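Local coordinates for protein putative adenosine kinase (Schistosoma mansoni, PDB 3VAS) that probably phosphorylates adenosine to AMP, as an adenosine kinase of the pfkB (ribokinase) family, and holds adenosine in its substrate pocket, at residues A[28-33]-A[182-187]; A[101-106]-A[127-132]; A[260-265]-A[297-302]. All blocks are in the same frame, centred on the assembly; numbering follows the deposited sequence.

Interaction 1 of 3, residues A[28-33]-A[182-187]. With ADN (adenosine), chain C.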
loop_
_atom_site.group_PDB
_atom_site.type_symbol
_atom_site.label_atom_id
_atom_site.label_comp_id
_atom_site.label_asym_id
_atom_site.label_seq_id
_atom_site.Cartn_x
_atom_site.Cartn_y
_atom_site.Cartn_z
ATOM N N PHE A 28 -0.620 13.406 0.909
ATOM C CA PHE A 28 0.068 13.000 2.132
ATOM C C PHE A 28 -0.091 11.506 2.375
ATOM O O PHE A 28 -1.193 10.969 2.278
ATOM C CB PHE A 28 -0.476 13.775 3.340
ATOM C CG PHE A 28 0.141 13.367 4.658
ATOM C CD1 PHE A 28 1.224 14.061 5.174
ATOM C CD2 PHE A 28 -0.369 12.296 5.383
ATOM C CE1 PHE A 28 1.795 13.690 6.380
ATOM C CE2 PHE A 28 0.196 11.920 6.584
ATOM C CZ PHE A 28 1.278 12.618 7.087
ATOM N N GLY A 29 1.010 10.842 2.706
ATOM C CA GLY A 29 0.954 9.462 3.148
ATOM C C GLY A 29 1.647 9.280 4.487
ATOM O O GLY A 29 2.594 10.003 4.806
ATOM N N MET A 30 1.163 8.338 5.287
ATOM C CA MET A 30 1.911 7.870 6.454
ATOM C C MET A 30 1.926 6.351 6.425
ATOM O O MET A 30 0.941 5.735 6.030
ATOM C CB MET A 30 1.325 8.393 7.774
ATOM C CG MET A 30 -0.087 7.910 8.103
ATOM S SD MET A 30 -0.568 8.202 9.831
ATOM C CE MET A 30 0.119 6.780 10.648
ATOM N N GLY A 31 3.040 5.740 6.816
ATOM C CA GLY A 31 3.123 4.290 6.772
ATOM C C GLY A 31 4.341 3.653 7.411
ATOM O O GLY A 31 5.016 4.250 8.257
ATOM N N ASN A 32 4.612 2.417 7.002
ATOM C CA ASN A 32 5.754 1.671 7.507
ATOM C C ASN A 32 6.875 1.638 6.467
ATOM O O ASN A 32 6.782 0.929 5.466
ATOM C CB ASN A 32 5.327 0.246 7.877
ATOM C CG ASN A 32 4.037 0.214 8.687
ATOM O OD1 ASN A 32 3.775 1.110 9.492
ATOM N ND2 ASN A 32 3.224 -0.816 8.474
ATOM N N PRO A 33 7.936 2.424 6.685
ATOM C CA PRO A 33 9.025 2.383 5.703
ATOM C C PRO A 33 9.907 1.179 5.975
ATOM O O PRO A 33 10.446 1.039 7.076
ATOM C CB PRO A 33 9.770 3.700 5.944
ATOM C CG PRO A 33 9.477 4.055 7.357
ATOM C CD PRO A 33 8.159 3.429 7.739
ATOM N N TYR A 182 -5.203 11.941 0.838
ATOM C CA TYR A 182 -4.433 11.038 1.688
ATOM C C TYR A 182 -4.428 9.617 1.143
ATOM O O TYR A 182 -5.425 9.144 0.592
ATOM C CB TYR A 182 -4.971 11.040 3.120
ATOM C CG TYR A 182 -5.122 12.421 3.707
ATOM C CD1 TYR A 182 -4.033 13.086 4.253
ATOM C CD2 TYR A 182 -6.349 13.064 3.708
ATOM C CE1 TYR A 182 -4.165 14.353 4.788
ATOM C CE2 TYR A 182 -6.490 14.332 4.236
ATOM C CZ TYR A 182 -5.396 14.971 4.776
ATOM O OH TYR A 182 -5.535 16.234 5.305
ATOM N N TYR A 183 -3.289 8.949 1.279
ATOM C CA TYR A 183 -3.208 7.525 1.014
ATOM C C TYR A 183 -2.572 6.824 2.206
ATOM O O TYR A 183 -1.415 7.085 2.536
ATOM C CB TYR A 183 -2.394 7.228 -0.250
ATOM C CG TYR A 183 -2.347 5.749 -0.574
ATOM C CD1 TYR A 183 -3.387 5.134 -1.271
ATOM C CD2 TYR A 183 -1.280 4.957 -0.162
ATOM C CE1 TYR A 183 -3.359 3.775 -1.559
ATOM C CE2 TYR A 183 -1.243 3.598 -0.439
ATOM C CZ TYR A 183 -2.281 3.014 -1.140
ATOM O OH TYR A 183 -2.235 1.666 -1.424
ATOM N N ILE A 184 -3.332 5.951 2.861
ATOM C CA ILE A 184 -2.781 5.107 3.915
ATOM C C ILE A 184 -3.200 3.651 3.714
ATOM O O ILE A 184 -4.390 3.343 3.602
ATOM C CB ILE A 184 -3.222 5.558 5.323
ATOM C CG1 ILE A 184 -3.028 7.065 5.513
ATOM C CG2 ILE A 184 -2.449 4.790 6.392
ATOM C CD1 ILE A 184 -3.517 7.567 6.860
ATOM N N ALA A 185 -2.215 2.760 3.655
ATOM C CA ALA A 185 -2.479 1.330 3.521
ATOM C C ALA A 185 -2.979 0.735 4.835
ATOM O O ALA A 185 -2.682 1.251 5.917
ATOM C CB ALA A 185 -1.226 0.594 3.053
ATOM N N GLY A 186 -3.733 -0.356 4.728
ATOM C CA GLY A 186 -4.242 -1.053 5.894
ATOM C C GLY A 186 -3.138 -1.522 6.823
ATOM O O GLY A 186 -3.357 -1.669 8.023
ATOM N N PHE A 187 -1.952 -1.750 6.261
ATOM C CA PHE A 187 -0.786 -2.200 7.018
ATOM C C PHE A 187 -0.470 -1.330 8.234
ATOM O O PHE A 187 0.145 -1.797 9.193
ATOM C CB PHE A 187 0.446 -2.232 6.115
ATOM C CG PHE A 187 0.479 -3.392 5.156
ATOM C CD1 PHE A 187 0.761 -3.188 3.814
ATOM C CD2 PHE A 187 0.262 -4.688 5.600
ATOM C CE1 PHE A 187 0.803 -4.250 2.928
ATOM C CE2 PHE A 187 0.305 -5.752 4.717
ATOM C CZ PHE A 187 0.576 -5.531 3.382
HETATM O "O5'" ADN C . 3.158 -4.624 -1.932
HETATM C "C5'" ADN C . 4.492 -5.097 -1.754
HETATM C "C4'" ADN C . 5.214 -4.315 -0.684
HETATM O "O4'" ADN C . 4.564 -4.512 0.582
HETATM C "C3'" ADN C . 6.685 -4.677 -0.452
HETATM O "O3'" ADN C . 7.520 -3.636 -0.964
HETATM C "C2'" ADN C . 6.826 -4.733 1.086
HETATM O "O2'" ADN C . 7.901 -3.982 1.607
HETATM C "C1'" ADN C . 5.485 -4.188 1.580
HETATM N N9 ADN C . 5.037 -4.742 2.858
HETATM C C8 ADN C . 5.053 -6.009 3.224
HETATM N N7 ADN C . 4.538 -6.077 4.602
HETATM C C5 ADN C . 4.223 -4.750 5.022
HETATM C C6 ADN C . 3.714 -4.244 6.214
HETATM N N6 ADN C . 3.414 -5.136 7.302
HETATM N N1 ADN C . 3.508 -2.877 6.350
HETATM C C2 ADN C . 3.794 -2.022 5.316
HETATM N N3 ADN C . 4.291 -2.520 4.140
HETATM C C4 ADN C . 4.506 -3.916 4.012
#

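Interaction 2 of 3, residues A[101-106]-A[127-132]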
loop_
_atom_site.group_PDB
_atom_site.type_symbol
_atom_site.label_atom_id
_atom_site.label_comp_id
_atom_site.label_asym_id
_atom_site.label_seq_id
_atom_site.Cartn_x
_atom_site.Cartn_y
_atom_site.Cartn_z
ATOM N N CYS A 101 4.104 15.542 -3.038
ATOM C CA CYS A 101 3.767 14.492 -2.075
ATOM C C CYS A 101 4.552 14.582 -0.766
ATOM O O CYS A 101 5.713 14.997 -0.748
ATOM C CB CYS A 101 3.936 13.100 -2.694
ATOM S SG CYS A 101 2.829 12.729 -4.068
ATOM N N SER A 102 3.895 14.179 0.321
ATOM C CA SER A 102 4.486 14.163 1.654
ATOM C C SER A 102 4.360 12.766 2.246
ATOM O O SER A 102 3.352 12.088 2.031
ATOM C CB SER A 102 3.764 15.146 2.574
ATOM O OG SER A 102 3.980 16.488 2.191
ATOM N N TYR A 103 5.377 12.348 2.996
ATOM C CA TYR A 103 5.359 11.046 3.653
ATOM C C TYR A 103 5.913 11.097 5.077
ATOM O O TYR A 103 6.931 11.744 5.340
ATOM C CB TYR A 103 6.136 10.014 2.835
ATOM C CG TYR A 103 6.169 8.630 3.457
ATOM C CD1 TYR A 103 5.132 7.726 3.243
ATOM C CD2 TYR A 103 7.242 8.221 4.245
ATOM C CE1 TYR A 103 5.161 6.455 3.796
ATOM C CE2 TYR A 103 7.286 6.951 4.806
ATOM C CZ TYR A 103 6.241 6.071 4.580
ATOM O OH TYR A 103 6.270 4.807 5.138
ATOM N N VAL A 104 5.232 10.397 5.979
ATOM C CA VAL A 104 5.654 10.248 7.368
ATOM C C VAL A 104 5.742 8.767 7.738
ATOM O O VAL A 104 4.812 7.999 7.483
ATOM C CB VAL A 104 4.659 10.937 8.324
ATOM C CG1 VAL A 104 4.939 10.548 9.775
ATOM C CG2 VAL A 104 4.698 12.451 8.139
ATOM N N GLY A 105 6.863 8.368 8.335
ATOM C CA GLY A 105 7.042 7.008 8.812
ATOM C C GLY A 105 8.157 6.949 9.840
ATOM O O GLY A 105 8.862 7.939 10.050
ATOM N N CYS A 106 8.332 5.794 10.478
ATOM C CA CYS A 106 9.393 5.644 11.477
ATOM C C CYS A 106 10.486 4.657 11.066
ATOM O O CYS A 106 10.229 3.468 10.858
ATOM C CB CYS A 106 8.814 5.253 12.844
ATOM S SG CYS A 106 10.037 5.250 14.186
ATOM N N THR A 127 9.635 14.420 3.209
ATOM C CA THR A 127 9.441 13.481 4.305
ATOM C C THR A 127 9.676 14.116 5.670
ATOM O O THR A 127 10.420 15.085 5.804
ATOM C CB THR A 127 10.359 12.248 4.178
ATOM O OG1 THR A 127 11.732 12.660 4.208
ATOM C CG2 THR A 127 10.082 11.503 2.885
ATOM N N GLU A 128 9.013 13.562 6.679
ATOM C CA GLU A 128 9.316 13.869 8.069
ATOM C C GLU A 128 9.365 12.558 8.841
ATOM O O GLU A 128 8.374 12.136 9.441
ATOM C CB GLU A 128 8.275 14.816 8.671
ATOM C CG GLU A 128 8.389 16.257 8.199
ATOM C CD GLU A 128 9.635 16.963 8.723
ATOM O OE1 GLU A 128 10.240 16.484 9.708
ATOM O OE2 GLU A 128 10.007 18.008 8.149
ATOM N N PHE A 129 10.520 11.904 8.802
ATOM C CA PHE A 129 10.677 10.615 9.459
ATOM C C PHE A 129 10.798 10.771 10.961
ATOM O O PHE A 129 11.433 11.702 11.453
ATOM C CB PHE A 129 11.910 9.880 8.932
ATOM C CG PHE A 129 11.730 9.299 7.561
ATOM C CD1 PHE A 129 10.988 8.140 7.379
ATOM C CD2 PHE A 129 12.305 9.906 6.457
ATOM C CE1 PHE A 129 10.820 7.599 6.119
ATOM C CE2 PHE A 129 12.140 9.369 5.194
ATOM C CZ PHE A 129 11.397 8.217 5.024
ATOM N N GLN A 130 10.171 9.855 11.686
ATOM C CA GLN A 130 10.438 9.704 13.104
ATOM C C GLN A 130 11.579 8.705 13.213
ATOM O O GLN A 130 11.608 7.702 12.499
ATOM C CB GLN A 130 9.200 9.181 13.831
ATOM C CG GLN A 130 9.394 8.958 15.324
ATOM C CD GLN A 130 8.150 8.398 15.979
ATOM O OE1 GLN A 130 7.081 8.372 15.371
ATOM N NE2 GLN A 130 8.282 7.940 17.220
ATOM N N ILE A 131 12.543 8.988 14.074
ATOM C CA ILE A 131 13.657 8.069 14.233
ATOM C C ILE A 131 13.455 7.296 15.532
ATOM O O ILE A 131 13.229 7.891 16.590
ATOM C CB ILE A 131 15.030 8.790 14.194
ATOM C CG1 ILE A 131 15.470 9.067 12.751
ATOM C CG2 ILE A 131 16.101 7.928 14.831
ATOM C CD1 ILE A 131 14.591 10.017 11.962
ATOM N N ALA A 132 13.498 5.971 15.442
ATOM C CA ALA A 132 13.310 5.125 16.611
ATOM C C ALA A 132 14.525 5.184 17.536
ATOM O O ALA A 132 15.661 5.316 17.077
ATOM C CB ALA A 132 13.032 3.693 16.188
#

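Interaction 3 of 3, residues A[260-265]-A[297-302]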
loop_
_atom_site.group_PDB
_atom_site.type_symbol
_atom_site.label_atom_id
_atom_site.label_comp_id
_atom_site.label_asym_id
_atom_site.label_seq_id
_atom_site.Cartn_x
_atom_site.Cartn_y
_atom_site.Cartn_z
ATOM N N ALA A 260 -20.108 -9.339 -3.762
ATOM C CA ALA A 260 -20.813 -8.964 -2.538
ATOM C C ALA A 260 -19.961 -8.061 -1.642
ATOM O O ALA A 260 -20.468 -7.117 -1.041
ATOM C CB ALA A 260 -21.266 -10.205 -1.775
ATOM N N THR A 261 -18.667 -8.353 -1.561
ATOM C CA THR A 261 -17.752 -7.543 -0.763
ATOM C C THR A 261 -17.641 -6.127 -1.323
ATOM O O THR A 261 -17.654 -5.149 -0.572
ATOM C CB THR A 261 -16.347 -8.179 -0.690
ATOM O OG1 THR A 261 -16.407 -9.392 0.071
ATOM C CG2 THR A 261 -15.353 -7.229 -0.036
ATOM N N ALA A 262 -17.542 -6.026 -2.647
ATOM C CA ALA A 262 -17.435 -4.728 -3.308
ATOM C C ALA A 262 -18.665 -3.878 -3.011
ATOM O O ALA A 262 -18.552 -2.697 -2.683
ATOM C CB ALA A 262 -17.253 -4.908 -4.811
ATOM N N ARG A 263 -19.837 -4.498 -3.116
ATOM C CA ARG A 263 -21.108 -3.847 -2.815
ATOM C C ARG A 263 -21.187 -3.445 -1.341
ATOM O O ARG A 263 -21.567 -2.320 -1.009
ATOM C CB ARG A 263 -22.262 -4.786 -3.189
ATOM C CG ARG A 263 -23.658 -4.353 -2.743
ATOM C CD ARG A 263 -24.033 -2.978 -3.271
ATOM N NE ARG A 263 -23.716 -2.807 -4.682
ATOM C CZ ARG A 263 -23.258 -1.676 -5.210
ATOM N NH1 ARG A 263 -23.060 -0.612 -4.443
ATOM N NH2 ARG A 263 -22.994 -1.612 -6.507
ATOM N N TYR A 264 -20.812 -4.369 -0.465
ATOM C CA TYR A 264 -20.872 -4.134 0.973
ATOM C C TYR A 264 -19.979 -2.970 1.405
ATOM O O TYR A 264 -20.411 -2.095 2.154
ATOM C CB TYR A 264 -20.490 -5.406 1.732
ATOM C CG TYR A 264 -20.636 -5.306 3.232
ATOM C CD1 TYR A 264 -21.810 -5.708 3.862
ATOM C CD2 TYR A 264 -19.595 -4.827 4.021
ATOM C CE1 TYR A 264 -21.944 -5.629 5.242
ATOM C CE2 TYR A 264 -19.720 -4.741 5.395
ATOM C CZ TYR A 264 -20.894 -5.146 6.001
ATOM O OH TYR A 264 -21.019 -5.060 7.369
ATOM N N ILE A 265 -18.736 -2.968 0.936
ATOM C CA ILE A 265 -17.785 -1.918 1.290
ATOM C C ILE A 265 -18.234 -0.555 0.762
ATOM O O ILE A 265 -18.130 0.458 1.453
ATOM C CB ILE A 265 -16.366 -2.244 0.777
ATOM C CG1 ILE A 265 -15.804 -3.460 1.519
ATOM C CG2 ILE A 265 -15.437 -1.041 0.942
ATOM C CD1 ILE A 265 -14.360 -3.778 1.158
ATOM N N SER A 297 -25.773 1.003 -8.709
ATOM C CA SER A 297 -26.429 -0.267 -8.410
ATOM C C SER A 297 -25.629 -1.439 -8.973
ATOM O O SER A 297 -25.755 -2.571 -8.506
ATOM C CB SER A 297 -27.853 -0.289 -8.973
ATOM O OG SER A 297 -27.849 -0.434 -10.387
ATOM N N GLU A 298 -24.798 -1.158 -9.971
ATOM C CA GLU A 298 -24.091 -2.210 -10.691
ATOM C C GLU A 298 -22.597 -2.295 -10.376
ATOM O O GLU A 298 -21.965 -1.323 -9.950
ATOM C CB GLU A 298 -24.285 -2.042 -12.195
ATOM C CG GLU A 298 -25.712 -2.260 -12.663
ATOM C CD GLU A 298 -25.888 -1.959 -14.140
ATOM O OE1 GLU A 298 -25.271 -0.987 -14.630
ATOM O OE2 GLU A 298 -26.639 -2.697 -14.811
ATOM N N ILE A 299 -22.043 -3.478 -10.603
ATOM C CA ILE A 299 -20.618 -3.713 -10.444
ATOM C C ILE A 299 -19.990 -3.948 -11.819
ATOM O O ILE A 299 -20.371 -4.878 -12.534
ATOM C CB ILE A 299 -20.359 -4.895 -9.487
ATOM C CG1 ILE A 299 -20.710 -4.480 -8.052
ATOM C CG2 ILE A 299 -18.913 -5.351 -9.570
ATOM C CD1 ILE A 299 -20.618 -5.592 -7.044
ATOM N N HIS A 300 -19.044 -3.092 -12.193
ATOM C CA HIS A 300 -18.474 -3.126 -13.534
ATOM C C HIS A 300 -17.171 -3.915 -13.601
ATOM O O HIS A 300 -16.351 -3.855 -12.689
ATOM C CB HIS A 300 -18.216 -1.705 -14.042
ATOM C CG HIS A 300 -19.391 -0.790 -13.906
ATOM N ND1 HIS A 300 -20.522 -0.909 -14.686
ATOM C CD2 HIS A 300 -19.611 0.261 -13.082
ATOM C CE1 HIS A 300 -21.389 0.028 -14.345
ATOM N NE2 HIS A 300 -20.859 0.754 -13.377
ATOM N N GLN A 301 -16.989 -4.649 -14.694
ATOM C CA GLN A 301 -15.713 -5.268 -15.007
ATOM C C GLN A 301 -14.898 -4.331 -15.889
ATOM O O GLN A 301 -15.448 -3.609 -16.719
ATOM C CB GLN A 301 -15.910 -6.572 -15.774
ATOM C CG GLN A 301 -16.745 -7.625 -15.098
ATOM C CD GLN A 301 -16.966 -8.820 -16.012
ATOM O OE1 GLN A 301 -16.094 -9.679 -16.158
ATOM N NE2 GLN A 301 -18.129 -8.867 -16.647
ATOM N N PHE A 302 -13.584 -4.359 -15.716
ATOM C CA PHE A 302 -12.682 -3.587 -16.558
ATOM C C PHE A 302 -11.605 -4.539 -17.045
ATOM O O PHE A 302 -10.836 -5.077 -16.244
ATOM C CB PHE A 302 -12.080 -2.431 -15.760
ATOM C CG PHE A 302 -11.095 -1.590 -16.532
ATOM C CD1 PHE A 302 -11.527 -0.519 -17.299
ATOM C CD2 PHE A 302 -9.733 -1.854 -16.468
ATOM C CE1 PHE A 302 -10.624 0.266 -17.994
ATOM C CE2 PHE A 302 -8.823 -1.074 -17.162
ATOM C CZ PHE A 302 -9.271 -0.011 -17.927
HETATM O O HOH W 1 -24.125 -4.109 -7.188
#

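Interaction 1 of 3, residues A[28-33]-A[182-187]
The side-chain amide of N32 joins the two segments to the substrate. Its ND2 gives a nearly straight hydrogen bond to N1 of adenosine (3.0 Å, 166° at the hydrogen). The same nitrogen gives a weak one to the backbone O of F187 (3.3 Å). The other end of the amide, OD1, is hydrogen-bonded to T191 OG1. That second-shell bond helps fix which way round the amide sits, with ND2 toward the base. The first torsion of N32 (chi1 -46°), with CG beside the backbone N, directs the amide toward the base. N32 CB also lies against adenosine C2, at 3.7 Å. F187 meets the purine with its ring: adenosine C6 lies 3.4 Å above one face, displaced toward the rim. One residue from each segment thus helps form the adenine end of the pocket, N32 through a polar bond and F187 through its aromatic face.

Farther back, the segments run as parallel strands with axes 17° apart. Y183 N donates to F28 O at 3.1 Å. Beside this bond, F28 CB touches Y182 CD1 at 3.7 Å, and F28 CD2 comes to the edge of the tyrosine ring, in its plane. M30 and I184 make the next apolar pair, with M30 CG 3.7 Å from I184 CD1. I184 CG2 lies 3.5 Å from M30 O.

The contact is buried in the core of the ribokinase-like fold. Strand 101-107 flanks strand 27-40, and strand 209-213 flanks strand 181-185. Helix 189-205 packs on F28, M30 and Y182, while helix 83-95 meets Y183 and F187 and contributes N86 to the binding of adenosine.

Interaction 2 of 3, residues A[101-106]-A[127-132]
The two segments run parallel, their end-to-end directions 8° apart, with Y103 paired to T127 and C106 to Q130. Two backbone hydrogen bonds tie them, both donated by 127-132: E128 N to Y103 O at 3.1 Å, and Q130 N to G105 O at 2.8 Å. Each of these carbonyls also receives a CA-H contact, Y103 O from T127 and G105 O from F129.

Among the side chains, F129 and Y103 meet beside G105, which has no side chain of its own. F129 CE1 comes to the edge of the tyrosine ring, near its plane, and touches CE2 at 3.8 Å. The ring planes stand at 62°, an oblique pairing. On the way there the phenylalanine passes G105 O, which lies 3.4 Å from F129 CD1, at the edge of that ring.

C106 packs with the residues at the far end of 127-132. Its first torsion (-173°) swings SG away from its own backbone N and across to the second segment, where SG rests 3.9 Å from Q130 CG and 3.9 Å from A132 CB. The Q130 chain is extended, and its amide turns to another part of the fold: OE1 accepts from S163 N, and NE2 bonds weakly to D161 O. V104 lies with its CG1 3.8 Å from E128 O, a carbonyl that is hydrogen-bonded to H166.

These strands open and close a beta-alpha-beta unit through helix 111-122. Their parallel register rests on backbone bonds, which do not depend on side-chain identity. The side chains fill in beside it through an oblique aromatic pair, a thiol and aliphatic carbons. The polar end of Q130 ties the strand end to the loop at D161 and S163.

Interaction 3 of 3, residues A[260-265]-A[297-302]
R263 and I299 carry most of this contact, on the surface of the ribokinase-like fold, where helix 257-267 lies beside the chain leading into edge strand 300-302. That strand pairs antiparallel with strand 287-293, and T261, Y264 and I265 of the helix pack on Y247 of helix 241-250.

I299 supplies the apolar half. Its CB points toward the helix, and the extended chain beyond it (chi2 175°) carries CD1 to 4.1 Å from the methyl of A262. CG1 of I299 lies 4.0 Å from R263 NH2, so the isoleucine fits between the helix backbone and the arginine head. Its side chain also touches L290 and T292 of strand 287-293. The helix is thereby joined to the strand pair by small aliphatic contacts.

R263 supplies the polar half. Its chain leaves the helix with CG turned away from the backbone N, then bends twice, at chi2 (57°) and chi3 (46°). These bends bring the guanidinium back against segment 297-302. E298 O lies at the edge of the group, near its plane, 3.6 Å from NH2. S297 O approaches obliquely, at 3.5 Å from the same nitrogen. The firmer ties of the head go to other residues: NH1 forms a salt bridge with D267 one helical turn on, and NH2 is hydrogen-bonded to T292 OG1. T292 OG1 is also bonded to E298 O, so this threonine connects the arginine with the backbone of the second segment. The charge is probably balanced in part by D267 of the same helix, while NH2 faces backbone and hydroxyl oxygens.

S297 completes the contact through solvent. A single water takes a hydrogen bond from R263 NH2 at 2.8 Å and gives one to S297 O at 2.6 Å.

Interactions 1 and 2 are neighbours, with centres 10 Å apart. Strands 27-40 and 101-107 lie side by side, and G29 probably makes backbone hydrogen bonds to S102 and V104. Along the chain, interaction 2 is nested inside the long loop closed by interaction 1. Interaction 3 follows both, with its centre 25 Å from interaction 1 and 35 Å from interaction 2, on the other side of the chain's centre from interaction 2. Strands 181-185, 209-213, 236-240, 279-284, 287-293 and 300-302 pair successively from interaction 1 to interaction 3. Interaction 1 thus touches the adenosine, interaction 2 extends the strands beside it, and interaction 3 lies at a distant surface edge.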